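Local atomic coordinates of erythrocyte membrane protein 1 (Plasmodium falciparum, PDB entry 6S8T), a protein that is displayed on infected erythrocytes and probably binds host cell-surface receptors, the chain here being its ICAM-1-binding DBLbeta domain. Residues A[39-44]-A[254-259]; A[307-312]-A[349-354]; A[433-438]-A[450-455]. All coordinates share one frame; numbering follows the deposited sequence. Where two conformers were deposited one is given.

The three contacts follow one another along the chain, each closing before the next opens, in a single, largely helical Duffy-binding-like domain. Contact 1 pins the loop after helix 16-32 to helix 246-268 on one side of the chain's centre. Contacts 2 and 3 lie on the opposite side, their centres about 42 and 45 Å from that of contact 1. Contact 2 pairs helix 293-319, the next helix after 246-268, with helix 335-372. Contact 3 joins two parts of the loop region after helix 417-424 and rests against that pair: its centre is about 13 Å from that of contact 2, with Gln433 touching Gln309 and Phe455 touching Ile351. Late-sequence loops thus cover the antiparallel helices.

Contact 1: A[39-44]-A[254-259]; sequences LRADAK and EANRHQ
Asn256 turns the flat amide at its end toward the backbone of residues 39-41 and uses both polar atoms on it. ND2 donates to Leu39 O at 2.9 Å, fairly straight at 152°, with the acceptor tilted a little out of the amide plane. OD1 accepts from Ala41 N at 2.8 Å; this N-H arrives in the carbonyl plane, on a lone pair. The amide therefore bridges a carbonyl and an N-H two residues apart, which fixes its rotation and ties the loop to the helix. With CG beside its own backbone N (chi1 -58°), the side chain leaves the helix in the direction of the loop. ND2 has a second, weak bond to Trp252 O, one turn back in the same helix.

Methyl groups pack beside the amide. That of Ala41 lies 3.3 Å from Asn256 OD1, while that of Ala255 meets Leu39 CB at 4.0 Å and packs against the Leu39 carbonyl. Such small side chains let the backbones approach closely, the CA atoms of Arg40 and Ala255 being 5.1 Å apart. Arg40 meets Ala255 CB with its backbone N and, less closely, with CG, and its guanidinium leads away from the helix. Further along, Asp42 closes an Asx turn: OD1 takes the N-H of Lys44 from above the carboxylate plane, and the backbone N of Asp42 is hydrogen-bonded to His139 ND1 of helix 137-163.

Helix 137-163 forms another wall of this site, with Ile138 against Leu39 and Ala41, and Leu142 against Ala41. With Ala255 and Asn256 holding it from helix 246-268, the loop is seated between these two helices. Glu254 and Arg257 of helix 246-268 pack in turn against helix 16-32.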
loop_
_atom_site.group_PDB
_atom_site.type_symbol
_atom_site.label_atom_id
_atom_site.label_comp_id
_atom_site.label_asym_id
_atom_site.label_seq_id
_atom_site.Cartn_x
_atom_site.Cartn_y
_atom_site.Cartn_z
ATOM N N LEU A 39 -24.398 -8.100 8.976
ATOM C CA LEU A 39 -23.592 -6.985 8.505
ATOM C C LEU A 39 -23.488 -6.921 6.986
ATOM O O LEU A 39 -22.807 -6.030 6.463
ATOM C CB LEU A 39 -22.190 -7.055 9.128
ATOM C CG LEU A 39 -22.143 -6.893 10.653
ATOM C CD1 LEU A 39 -20.788 -7.290 11.207
ATOM C CD2 LEU A 39 -22.480 -5.469 11.054
ATOM N N ARG A 40 -24.136 -7.836 6.267
ATOM C CA ARG A 40 -24.188 -7.764 4.812
ATOM C C ARG A 40 -25.003 -6.544 4.394
ATOM O O ARG A 40 -26.179 -6.423 4.756
ATOM C CB ARG A 40 -24.790 -9.045 4.239
ATOM C CG ARG A 40 -23.903 -10.273 4.408
ATOM C CD ARG A 40 -24.558 -11.540 3.869
ATOM N NE ARG A 40 -25.605 -12.049 4.754
ATOM C CZ ARG A 40 -26.907 -11.859 4.564
ATOM N NH1 ARG A 40 -27.336 -11.172 3.515
ATOM N NH2 ARG A 40 -27.782 -12.360 5.425
ATOM N N ALA A 41 -24.382 -5.644 3.637
ATOM C CA ALA A 41 -24.966 -4.347 3.331
ATOM C C ALA A 41 -25.320 -4.233 1.853
ATOM O O ALA A 41 -24.873 -5.021 1.015
ATOM C CB ALA A 41 -24.012 -3.216 3.725
ATOM N N ASP A 42 -26.139 -3.227 1.550
ATOM C CA ASP A 42 -26.546 -2.920 0.182
ATOM C C ASP A 42 -26.665 -1.410 0.057
ATOM O O ASP A 42 -27.466 -0.791 0.764
ATOM C CB ASP A 42 -27.872 -3.599 -0.174
ATOM C CG ASP A 42 -28.358 -3.249 -1.574
ATOM O OD1 ASP A 42 -27.562 -2.721 -2.381
ATOM O OD2 ASP A 42 -29.546 -3.503 -1.867
ATOM N N ALA A 43 -25.873 -0.821 -0.842
ATOM C CA ALA A 43 -25.867 0.631 -0.986
ATOM C C ALA A 43 -27.244 1.172 -1.352
ATOM O O ALA A 43 -27.616 2.264 -0.910
ATOM C CB ALA A 43 -24.833 1.049 -2.032
ATOM N N LYS A 44 -28.018 0.421 -2.140
ATOM C CA LYS A 44 -29.340 0.884 -2.548
ATOM C C LYS A 44 -30.305 1.012 -1.377
ATOM O O LYS A 44 -31.261 1.790 -1.464
ATOM C CB LYS A 44 -29.927 -0.059 -3.601
ATOM C CG LYS A 44 -29.159 -0.069 -4.915
ATOM C CD LYS A 44 -29.807 -0.992 -5.934
ATOM C CE LYS A 44 -29.794 -2.436 -5.460
ATOM N NZ LYS A 44 -30.411 -3.354 -6.459
ATOM N N GLU A 254 -15.383 -8.044 6.366
ATOM C CA GLU A 254 -15.525 -9.388 5.808
ATOM C C GLU A 254 -16.846 -9.551 5.070
ATOM O O GLU A 254 -16.918 -10.250 4.052
ATOM C CB GLU A 254 -15.419 -10.437 6.915
ATOM C CG GLU A 254 -14.013 -10.648 7.430
ATOM C CD GLU A 254 -13.067 -11.078 6.332
ATOM O OE1 GLU A 254 -13.395 -12.047 5.607
ATOM O OE2 GLU A 254 -12.005 -10.434 6.182
ATOM N N ALA A 255 -17.907 -8.924 5.579
ATOM C CA ALA A 255 -19.224 -9.065 4.974
ATOM C C ALA A 255 -19.348 -8.306 3.658
ATOM O O ALA A 255 -20.139 -8.703 2.795
ATOM C CB ALA A 255 -20.298 -8.588 5.952
ATOM N N ASN A 256 -18.583 -7.225 3.475
ATOM C CA ASN A 256 -18.800 -6.334 2.340
ATOM C C ASN A 256 -17.549 -6.069 1.506
ATOM O O ASN A 256 -17.600 -5.227 0.604
ATOM C CB ASN A 256 -19.379 -4.998 2.818
ATOM C CG ASN A 256 -20.687 -5.162 3.564
ATOM O OD1 ASN A 256 -21.707 -5.527 2.980
ATOM N ND2 ASN A 256 -20.666 -4.884 4.864
ATOM N N ARG A 257 -16.437 -6.762 1.769
ATOM C CA ARG A 257 -15.204 -6.465 1.044
ATOM C C ARG A 257 -15.339 -6.742 -0.448
ATOM O O ARG A 257 -14.716 -6.050 -1.263
ATOM C CB ARG A 257 -14.035 -7.265 1.625
ATOM C CG ARG A 257 -14.210 -8.771 1.545
ATOM C CD ARG A 257 -13.137 -9.504 2.343
ATOM N NE ARG A 257 -11.810 -9.386 1.748
ATOM C CZ ARG A 257 -11.330 -10.217 0.828
ATOM N NH1 ARG A 257 -12.072 -11.227 0.392
ATOM N NH2 ARG A 257 -10.111 -10.039 0.340
ATOM N N HIS A 258 -16.148 -7.734 -0.832
ATOM C CA HIS A 258 -16.259 -8.054 -2.251
ATOM C C HIS A 258 -17.023 -6.978 -3.012
ATOM O O HIS A 258 -16.648 -6.626 -4.136
ATOM C CB HIS A 258 -16.927 -9.408 -2.461
ATOM C CG HIS A 258 -17.192 -9.701 -3.903
ATOM N ND1 HIS A 258 -16.186 -10.015 -4.792
ATOM C CD2 HIS A 258 -18.336 -9.667 -4.627
ATOM C CE1 HIS A 258 -16.703 -10.189 -5.995
ATOM N NE2 HIS A 258 -18.005 -9.981 -5.922
ATOM N N GLN A 259 -18.113 -6.462 -2.436
ATOM C CA GLN A 259 -18.848 -5.385 -3.093
ATOM C C GLN A 259 -17.991 -4.138 -3.239
ATOM O O GLN A 259 -18.206 -3.340 -4.159
ATOM C CB GLN A 259 -20.124 -5.062 -2.317
ATOM C CG GLN A 259 -21.175 -6.155 -2.366
ATOM C CD GLN A 259 -22.407 -5.815 -1.552
ATOM O OE1 GLN A 259 -22.454 -6.061 -0.346
ATOM N NE2 GLN A 259 -23.413 -5.244 -2.207
#

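Contact 2: A[307-312]-A[349-354]; sequences KMQSQE and KKIKKW
Met308 drives its terminal methyl onto the indole of Trp354, the tightest point between these two helices. CE stands 3.4 Å from the centroid of the five-membered ring and only 8° off its normal, a CH-pi contact made squarely over the face. SD follows at 4.5 Å from the same centroid, also over the face, which makes this a Met-aromatic contact as well. The side chain starts with CG trans to the backbone N (chi1 177°) and then bends twice, at chi2 and chi3, to lay the methyl on the ring. Ile351 packs beside the methionine methyl: its CD1 lies 4.0 Å from Met308 CE and touches Gln309 CG. The amide of Gln309 is engaged outside this pair, with Tyr347 OH and Thr431 N. Trp301 meets the Trp354 ring from helix 293-319.

The packing gives way to a looser, polar margin at Glu312 and Lys350, whose side chains cross at about a right angle. Lys350 CD rests 3.6 Å from Glu312 OE2, so aliphatic chain and carboxylate touch directly. The charges pair less closely, Lys350 NZ being 3.7 Å from Glu312 OE2 in a long salt bridge, while OE1 of the same carboxylate has a second partner in Lys315.

The helix segments run antiparallel at 166°, their axes 10.7 Å apart at closest approach, a spacing bridged by long side chains. Residues 349-354 fall in a predicted coiled coil; the pairing of helices 293-319 and 335-372 is consistent with the antiparallel helical bundle architecture of Duffy-binding-like domains.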
loop_
_atom_site.group_PDB
_atom_site.type_symbol
_atom_site.label_atom_id
_atom_site.label_comp_id
_atom_site.label_asym_id
_atom_site.label_seq_id
_atom_site.Cartn_x
_atom_site.Cartn_y
_atom_site.Cartn_z
ATOM N N LYS A 307 12.131 2.261 -10.295
ATOM C CA LYS A 307 11.767 3.171 -11.380
ATOM C C LYS A 307 12.646 4.415 -11.373
ATOM O O LYS A 307 13.089 4.872 -12.433
ATOM C CB LYS A 307 10.293 3.565 -11.274
ATOM C CG LYS A 307 9.316 2.452 -11.596
ATOM C CD LYS A 307 7.875 2.940 -11.489
ATOM C CE LYS A 307 6.904 1.934 -12.084
ATOM N NZ LYS A 307 7.128 1.759 -13.552
ATOM N N MET A 308 12.904 4.979 -10.190
ATOM C CA MET A 308 13.809 6.119 -10.087
ATOM C C MET A 308 15.228 5.727 -10.475
ATOM O O MET A 308 15.898 6.452 -11.223
ATOM C CB MET A 308 13.772 6.684 -8.663
ATOM C CG MET A 308 14.723 7.852 -8.396
ATOM S SD MET A 308 16.402 7.362 -7.932
ATOM C CE MET A 308 16.064 6.225 -6.591
ATOM N N GLN A 309 15.705 4.583 -9.972
ATOM C CA GLN A 309 17.066 4.146 -10.264
ATOM C C GLN A 309 17.262 3.908 -11.755
ATOM O O GLN A 309 18.283 4.302 -12.327
ATOM C CB GLN A 309 17.389 2.875 -9.471
ATOM C CG GLN A 309 18.852 2.428 -9.530
ATOM C CD GLN A 309 19.167 1.558 -10.739
ATOM O OE1 GLN A 309 18.291 0.891 -11.288
ATOM N NE2 GLN A 309 20.426 1.568 -11.159
ATOM N N SER A 310 16.286 3.265 -12.400
ATOM C CA SER A 310 16.397 2.991 -13.829
ATOM C C SER A 310 16.417 4.280 -14.643
ATOM O O SER A 310 17.135 4.376 -15.645
ATOM C CB SER A 310 15.247 2.086 -14.272
ATOM O OG SER A 310 15.369 1.722 -15.634
ATOM N N GLN A 311 15.639 5.285 -14.227
ATOM C CA GLN A 311 15.615 6.551 -14.957
ATOM C C GLN A 311 16.929 7.307 -14.795
ATOM O O GLN A 311 17.445 7.880 -15.762
ATOM C CB GLN A 311 14.438 7.405 -14.486
ATOM C CG GLN A 311 14.261 8.717 -15.243
ATOM C CD GLN A 311 13.041 9.497 -14.781
ATOM O OE1 GLN A 311 13.107 10.259 -13.818
ATOM N NE2 GLN A 311 11.918 9.302 -15.466
ATOM N N GLU A 312 17.485 7.323 -13.581
ATOM C CA GLU A 312 18.785 7.952 -13.372
ATOM C C GLU A 312 19.894 7.194 -14.088
ATOM O O GLU A 312 20.856 7.806 -14.563
ATOM C CB GLU A 312 19.098 8.044 -11.879
ATOM C CG GLU A 312 18.223 9.016 -11.114
ATOM C CD GLU A 312 18.316 10.424 -11.658
ATOM O OE1 GLU A 312 17.438 10.815 -12.455
ATOM O OE2 GLU A 312 19.275 11.136 -11.298
ATOM N N LYS A 349 23.838 11.268 -5.309
ATOM C CA LYS A 349 23.013 11.974 -4.333
ATOM C C LYS A 349 21.623 11.356 -4.224
ATOM O O LYS A 349 21.103 11.184 -3.116
ATOM C CB LYS A 349 22.912 13.455 -4.700
ATOM C CG LYS A 349 24.218 14.220 -4.555
ATOM C CD LYS A 349 24.060 15.670 -4.982
ATOM C CE LYS A 349 25.363 16.435 -4.825
ATOM N NZ LYS A 349 25.237 17.848 -5.281
ATOM N N LYS A 350 21.008 11.016 -5.359
ATOM C CA LYS A 350 19.668 10.436 -5.326
ATOM C C LYS A 350 19.678 9.043 -4.711
ATOM O O LYS A 350 18.806 8.711 -3.899
ATOM C CB LYS A 350 19.076 10.384 -6.734
ATOM C CG LYS A 350 18.319 11.629 -7.146
ATOM C CD LYS A 350 17.357 11.317 -8.282
ATOM C CE LYS A 350 16.542 12.535 -8.673
ATOM N NZ LYS A 350 17.395 13.596 -9.275
ATOM N N ILE A 351 20.645 8.207 -5.093
ATOM C CA ILE A 351 20.684 6.849 -4.564
ATOM C C ILE A 351 20.966 6.861 -3.067
ATOM O O ILE A 351 20.439 6.023 -2.325
ATOM C CB ILE A 351 21.719 6.006 -5.333
ATOM C CG1 ILE A 351 21.359 5.961 -6.817
ATOM C CG2 ILE A 351 21.781 4.596 -4.782
ATOM C CD1 ILE A 351 19.980 5.418 -7.089
ATOM N N LYS A 352 21.768 7.819 -2.594
ATOM C CA LYS A 352 22.125 7.846 -1.179
ATOM C C LYS A 352 20.925 8.186 -0.303
ATOM O O LYS A 352 20.721 7.561 0.745
ATOM C CB LYS A 352 23.257 8.842 -0.937
ATOM C CG LYS A 352 23.827 8.775 0.469
ATOM C CD LYS A 352 24.458 7.415 0.734
ATOM C CE LYS A 352 24.640 7.162 2.222
ATOM N NZ LYS A 352 23.332 7.008 2.916
ATOM N N LYS A 353 20.119 9.173 -0.704
ATOM C CA LYS A 353 18.991 9.563 0.135
ATOM C C LYS A 353 17.916 8.484 0.170
ATOM O O LYS A 353 17.261 8.299 1.204
ATOM C CB LYS A 353 18.417 10.900 -0.335
ATOM C CG LYS A 353 18.017 10.942 -1.792
ATOM C CD LYS A 353 18.088 12.361 -2.340
ATOM C CE LYS A 353 17.306 13.336 -1.478
ATOM N NZ LYS A 353 17.336 14.712 -2.047
ATOM N N TRP A 354 17.727 7.754 -0.932
ATOM C CA TRP A 354 16.830 6.603 -0.898
ATOM C C TRP A 354 17.402 5.492 -0.025
ATOM O O TRP A 354 16.656 4.810 0.688
ATOM C CB TRP A 354 16.566 6.095 -2.316
ATOM C CG TRP A 354 15.572 6.924 -3.086
ATOM C CD1 TRP A 354 15.798 8.127 -3.687
ATOM C CD2 TRP A 354 14.198 6.601 -3.341
ATOM N NE1 TRP A 354 14.651 8.576 -4.298
ATOM C CE2 TRP A 354 13.654 7.658 -4.100
ATOM C CE3 TRP A 354 13.375 5.523 -3.001
ATOM C CZ2 TRP A 354 12.325 7.669 -4.524
ATOM C CZ3 TRP A 354 12.057 5.535 -3.421
ATOM C CH2 TRP A 354 11.543 6.603 -4.174
#

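Contact 3: A[433-438]-A[450-455]; sequences QTQFCK and DDNYTF
Two irregular loop segments, joined by a single beta bridge between Gln435 and Tyr453, meet beyond helix 417-424 and lie against helices 293-319 and 335-372. Gln435 N donates to Asn452 O at 2.9 Å, and Gln435 O receives Thr454 N at the same length. Beside them, Gln433 NE2 spends both N-H groups on carbonyls two residues apart, Asp451 O at 3.0 Å and Tyr453 O at 2.6 Å. Both acceptors lie close to its amide plane, so the pair of bonds fixes how the amide is turned, although it meets the Tyr453 carbonyl from above that carbonyl's plane.

The Gln435 side chain stretches, extended beyond CG, toward residues 450-452, with CG trans to the backbone N (chi1 -178°). Its OE1 accepts from Asn452 ND2 at 3.1 Å, the two amides standing perpendicular, while NE2 donates to Asp450 OD2 on the anti side and also to Cys437 O within its own segment. The bridged loops belong to the disulfide-rich Duffy-binding-like domain: Cys437 is bonded to Cys2, linking the segment to the start of the chain.

Aromatic rings carry the apolar part. Lys438 runs alongside Tyr453, pointing the same way, and lays CG over one ring face at 3.9 Å from the centroid; Phe455 N covers the opposite face, and Phe436 O sits at the ring edge. Thr454 CG2 makes a CH-pi contact over Phe436, 4.1 Å from the ring centroid. Phe436 meets Trp358 edge-to-face, and Phe455 packs against both Trp358 and Phe305.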
loop_
_atom_site.group_PDB
_atom_site.type_symbol
_atom_site.label_atom_id
_atom_site.label_comp_id
_atom_site.label_asym_id
_atom_site.label_seq_id
_atom_site.Cartn_x
_atom_site.Cartn_y
_atom_site.Cartn_z
ATOM N N GLN A 433 21.749 -2.798 -11.143
ATOM C CA GLN A 433 21.806 -2.763 -9.683
ATOM C C GLN A 433 20.484 -3.328 -9.167
ATOM O O GLN A 433 19.531 -2.589 -8.918
ATOM C CB GLN A 433 22.058 -1.344 -9.179
ATOM C CG GLN A 433 23.129 -0.587 -9.953
ATOM C CD GLN A 433 24.489 -1.261 -9.900
ATOM O OE1 GLN A 433 25.227 -1.272 -10.887
ATOM N NE2 GLN A 433 24.830 -1.819 -8.744
ATOM N N THR A 434 20.436 -4.653 -9.006
ATOM C CA THR A 434 19.194 -5.357 -8.726
ATOM C C THR A 434 19.168 -6.092 -7.392
ATOM O O THR A 434 18.080 -6.464 -6.940
ATOM C CB THR A 434 18.896 -6.372 -9.843
ATOM O OG1 THR A 434 19.930 -7.363 -9.876
ATOM C CG2 THR A 434 18.839 -5.672 -11.194
ATOM N N GLN A 435 20.316 -6.308 -6.754
ATOM C CA GLN A 435 20.386 -7.079 -5.518
ATOM C C GLN A 435 20.221 -6.148 -4.321
ATOM O O GLN A 435 21.037 -5.245 -4.112
ATOM C CB GLN A 435 21.711 -7.836 -5.441
ATOM C CG GLN A 435 21.856 -8.716 -4.215
ATOM C CD GLN A 435 23.130 -9.533 -4.238
ATOM O OE1 GLN A 435 23.500 -10.098 -5.266
ATOM N NE2 GLN A 435 23.814 -9.596 -3.102
ATOM N N PHE A 436 19.171 -6.379 -3.528
ATOM C CA PHE A 436 18.862 -5.518 -2.391
ATOM C C PHE A 436 19.669 -5.854 -1.138
ATOM O O PHE A 436 19.581 -5.113 -0.153
ATOM C CB PHE A 436 17.361 -5.580 -2.078
ATOM C CG PHE A 436 16.533 -4.621 -2.892
ATOM C CD1 PHE A 436 16.319 -4.840 -4.242
ATOM C CD2 PHE A 436 15.967 -3.502 -2.304
ATOM C CE1 PHE A 436 15.562 -3.958 -4.994
ATOM C CE2 PHE A 436 15.207 -2.614 -3.050
ATOM C CZ PHE A 436 15.005 -2.843 -4.397
ATOM N N CYS A 437 20.444 -6.935 -1.143
ATOM C CA CYS A 437 21.357 -7.246 -0.054
ATOM C C CYS A 437 22.797 -7.016 -0.500
ATOM O O CYS A 437 23.124 -7.141 -1.683
ATOM C CB CYS A 437 21.188 -8.692 0.428
ATOM S SG CYS A 437 21.437 -9.944 -0.849
ATOM N N LYS A 438 23.655 -6.679 0.463
ATOM C CA LYS A 438 25.055 -6.392 0.174
ATOM C C LYS A 438 25.816 -7.665 -0.176
ATOM O O LYS A 438 26.194 -7.870 -1.334
ATOM C CB LYS A 438 25.715 -5.688 1.364
ATOM C CG LYS A 438 25.105 -4.335 1.694
ATOM C CD LYS A 438 25.752 -3.701 2.915
ATOM C CE LYS A 438 25.131 -2.342 3.215
ATOM N NZ LYS A 438 25.707 -1.703 4.431
ATOM N N ASP A 450 29.036 -6.341 -2.973
ATOM C CA ASP A 450 28.835 -6.957 -4.277
ATOM C C ASP A 450 28.662 -5.892 -5.358
ATOM O O ASP A 450 28.348 -4.729 -5.085
ATOM C CB ASP A 450 27.618 -7.885 -4.256
ATOM C CG ASP A 450 27.892 -9.198 -3.539
ATOM O OD1 ASP A 450 29.006 -9.365 -2.998
ATOM O OD2 ASP A 450 26.992 -10.066 -3.520
ATOM N N ASP A 451 28.867 -6.311 -6.610
ATOM C CA ASP A 451 28.813 -5.371 -7.725
ATOM C C ASP A 451 27.379 -4.972 -8.054
ATOM O O ASP A 451 27.091 -3.788 -8.267
ATOM C CB ASP A 451 29.499 -5.974 -8.951
ATOM C CG ASP A 451 30.966 -6.273 -8.711
ATOM O OD1 ASP A 451 31.593 -5.563 -7.896
ATOM O OD2 ASP A 451 31.495 -7.216 -9.338
ATOM N N ASN A 452 26.463 -5.942 -8.096
ATOM C CA ASN A 452 25.070 -5.687 -8.446
ATOM C C ASN A 452 24.236 -5.165 -7.271
ATOM O O ASN A 452 23.004 -5.271 -7.308
ATOM C CB ASN A 452 24.433 -6.956 -9.020
ATOM C CG ASN A 452 24.352 -8.081 -8.006
ATOM O OD1 ASN A 452 25.159 -8.160 -7.080
ATOM N ND2 ASN A 452 23.374 -8.962 -8.179
ATOM N N TYR A 453 24.874 -4.609 -6.244
ATOM C CA TYR A 453 24.147 -4.033 -5.119
ATOM C C TYR A 453 23.378 -2.792 -5.561
ATOM O O TYR A 453 23.905 -1.941 -6.284
ATOM C CB TYR A 453 25.126 -3.693 -3.994
ATOM C CG TYR A 453 24.500 -3.141 -2.733
ATOM C CD1 TYR A 453 23.374 -3.730 -2.171
ATOM C CD2 TYR A 453 25.057 -2.044 -2.086
ATOM C CE1 TYR A 453 22.810 -3.229 -1.009
ATOM C CE2 TYR A 453 24.503 -1.537 -0.929
ATOM C CZ TYR A 453 23.382 -2.131 -0.394
ATOM O OH TYR A 453 22.836 -1.623 0.762
ATOM N N THR A 454 22.116 -2.694 -5.126
ATOM C CA THR A 454 21.249 -1.614 -5.599
ATOM C C THR A 454 21.740 -0.245 -5.148
ATOM O O THR A 454 21.570 0.742 -5.873
ATOM C CB THR A 454 19.808 -1.827 -5.122
ATOM O OG1 THR A 454 19.783 -1.969 -3.697
ATOM C CG2 THR A 454 19.201 -3.063 -5.763
ATOM N N PHE A 455 22.348 -0.160 -3.964
ATOM C CA PHE A 455 22.814 1.106 -3.412
ATOM C C PHE A 455 24.326 1.265 -3.527
ATOM O O PHE A 455 24.951 1.904 -2.673
ATOM C CB PHE A 455 22.365 1.241 -1.958
ATOM C CG PHE A 455 20.908 0.930 -1.744
ATOM C CD1 PHE A 455 19.927 1.820 -2.149
ATOM C CD2 PHE A 455 20.521 -0.255 -1.140
ATOM C CE1 PHE A 455 18.586 1.533 -1.958
ATOM C CE2 PHE A 455 19.181 -0.546 -0.944
ATOM C CZ PHE A 455 18.214 0.348 -1.354
#